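Local atomic coordinates of MTH169 (Methanobacterium thermoautotrophicum, PDB entry 1GTD), a protein that belongs to the PurS family of small alpha-beta proteins and assembles as a four-chain oligomer. Residues B[21-26]-B[37-42]. Numbering follows the deposited sequence.
Sequences ATIERA and TDTTDV
Ile23 and Glu24, neighbours on helix 18-30, meet the first residues of strand 37-47 by different means. The short axes approach to 8.0 Å and run at 139°. Contacts gather at Thr37 and cease after Thr39. Ile23 comes first. Its CG2 branch faces the methyl CG2 of Thr37 at 4.3 Å, while the other branch, extended through CG1, carries CD1 to 4.5 Å from Thr39 OG1, a loose contact at the edge of the packing. Leu67 of the second subunit packs on the same isoleucine.

Glu24 follows, level with Thr37: their CA atoms stand 6.2 Å apart. The two side chains lie alongside each other, pointing opposite ways. With CG anti to the backbone N (chi1 -174°) and the chain extended beyond it, the carboxylate reaches past Thr37 OG1 to the backbone N of Thr37. A single carboxylate oxygen then takes two hydrogen bonds. Thr37 OG1 donates to Glu24 OE1 over 2.8 Å through the anti lone pair, and Thr37 N reaches that OE1 at 3.2 Å, nearly along its C-O axis, with an N-H...O angle of 158°. Thr37 can offer both donors because its hydroxyl lies beside its own backbone N.

Helix 18-30 connects the adjacent antiparallel strands 3-11 and 37-47, and the contact ties it to the start of the latter, an edge strand within the chain that an antiparallel strand of the second subunit extends through residues 38-42. Two donors converging on OE1 would limit rotation of both the Thr37 hydroxyl and the carboxylate, with methyl packing beside the polar pair.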
loop_
_atom_site.group_PDB
_atom_site.type_symbol
_atom_site.label_atom_id
_atom_site.label_comp_id
_atom_site.label_asym_id
_atom_site.label_seq_id
_atom_site.Cartn_x
_atom_site.Cartn_y
_atom_site.Cartn_z
ATOM N N ALA B 21 -0.576 -0.339 -12.676
ATOM C CA ALA B 21 0.245 0.176 -13.764
ATOM C C ALA B 21 1.723 -0.093 -13.487
ATOM O O ALA B 21 2.486 -0.444 -14.388
ATOM C CB ALA B 21 0.002 1.674 -13.936
ATOM N N THR B 22 2.122 0.071 -12.235
ATOM C CA THR B 22 3.510 -0.151 -11.857
ATOM C C THR B 22 3.933 -1.614 -12.052
ATOM O O THR B 22 4.991 -1.908 -12.616
ATOM C CB THR B 22 3.731 0.284 -10.403
ATOM O OG1 THR B 22 3.531 1.700 -10.308
ATOM C CG2 THR B 22 5.128 -0.058 -9.942
ATOM N N ILE B 23 3.093 -2.532 -11.600
ATOM C CA ILE B 23 3.373 -3.951 -11.738
ATOM C C ILE B 23 3.519 -4.336 -13.208
ATOM O O ILE B 23 4.503 -4.957 -13.607
ATOM C CB ILE B 23 2.240 -4.782 -11.137
ATOM C CG1 ILE B 23 2.223 -4.634 -9.615
ATOM C CG2 ILE B 23 2.391 -6.222 -11.539
ATOM C CD1 ILE B 23 1.066 -5.358 -8.947
ATOM N N GLU B 24 2.534 -3.961 -14.013
ATOM C CA GLU B 24 2.537 -4.290 -15.431
ATOM C C GLU B 24 3.798 -3.829 -16.138
ATOM O O GLU B 24 4.426 -4.603 -16.861
ATOM C CB GLU B 24 1.312 -3.677 -16.112
ATOM C CG GLU B 24 1.150 -4.090 -17.557
ATOM C CD GLU B 24 -0.219 -3.738 -18.116
ATOM O OE1 GLU B 24 -1.236 -4.188 -17.539
ATOM O OE2 GLU B 24 -0.277 -3.018 -19.139
ATOM N N ARG B 25 4.166 -2.570 -15.937
ATOM C CA ARG B 25 5.361 -2.025 -16.563
ATOM C C ARG B 25 6.614 -2.776 -16.127
ATOM O O ARG B 25 7.464 -3.121 -16.953
ATOM C CB ARG B 25 5.516 -0.545 -16.220
ATOM C CG ARG B 25 6.894 0.012 -16.554
ATOM C CD ARG B 25 6.885 1.531 -16.664
ATOM N NE ARG B 25 8.193 2.031 -17.080
ATOM C CZ ARG B 25 9.260 2.066 -16.287
ATOM N NH1 ARG B 25 9.169 1.635 -15.035
ATOM N NH2 ARG B 25 10.417 2.524 -16.743
ATOM N N ALA B 26 6.725 -3.019 -14.826
ATOM C CA ALA B 26 7.873 -3.720 -14.275
ATOM C C ALA B 26 7.957 -5.110 -14.875
ATOM O O ALA B 26 9.046 -5.578 -15.204
ATOM C CB ALA B 26 7.753 -3.808 -12.764
ATOM N N THR B 37 -3.761 -5.653 -16.181
ATOM C CA THR B 37 -3.387 -5.879 -14.796
ATOM C C THR B 37 -4.445 -5.197 -13.936
ATOM O O THR B 37 -5.001 -4.171 -14.329
ATOM C CB THR B 37 -1.995 -5.294 -14.467
ATOM O OG1 THR B 37 -1.004 -5.880 -15.321
ATOM C CG2 THR B 37 -1.631 -5.599 -13.019
ATOM N N ASP B 38 -4.722 -5.778 -12.771
ATOM C CA ASP B 38 -5.728 -5.249 -11.860
ATOM C C ASP B 38 -5.356 -5.652 -10.429
ATOM O O ASP B 38 -4.680 -6.668 -10.215
ATOM C CB ASP B 38 -7.084 -5.837 -12.242
ATOM C CG ASP B 38 -8.231 -4.894 -11.980
ATOM O OD1 ASP B 38 -9.386 -5.280 -12.290
ATOM O OD2 ASP B 38 -7.982 -3.775 -11.471
ATOM N N THR B 39 -5.810 -4.866 -9.457
ATOM C CA THR B 39 -5.508 -5.124 -8.048
ATOM C C THR B 39 -6.761 -5.057 -7.172
ATOM O O THR B 39 -7.589 -4.156 -7.322
ATOM C CB THR B 39 -4.468 -4.083 -7.524
ATOM O OG1 THR B 39 -3.143 -4.629 -7.605
ATOM C CG2 THR B 39 -4.785 -3.654 -6.095
ATOM N N THR B 40 -6.893 -6.010 -6.258
ATOM C CA THR B 40 -8.031 -6.043 -5.354
ATOM C C THR B 40 -7.496 -6.167 -3.942
ATOM O O THR B 40 -6.506 -6.869 -3.700
ATOM C CB THR B 40 -8.943 -7.252 -5.623
ATOM O OG1 THR B 40 -9.342 -7.263 -7.000
ATOM C CG2 THR B 40 -10.182 -7.176 -4.747
ATOM N N ASP B 41 -8.141 -5.483 -3.009
ATOM C CA ASP B 41 -7.726 -5.539 -1.620
ATOM C C ASP B 41 -8.808 -6.276 -0.876
ATOM O O ASP B 41 -9.979 -5.942 -0.999
ATOM C CB ASP B 41 -7.566 -4.136 -1.050
ATOM C CG ASP B 41 -6.562 -3.323 -1.822
ATOM O OD1 ASP B 41 -6.972 -2.335 -2.479
ATOM O OD2 ASP B 41 -5.362 -3.690 -1.788
ATOM N N VAL B 42 -8.426 -7.286 -0.110
ATOM C CA VAL B 42 -9.418 -8.041 0.627
ATOM C C VAL B 42 -9.167 -7.951 2.120
ATOM O O VAL B 42 -8.073 -8.238 2.599
ATOM C CB VAL B 42 -9.421 -9.511 0.191
ATOM C CG1 VAL B 42 -10.591 -10.243 0.840
ATOM C CG2 VAL B 42 -9.486 -9.586 -1.336
#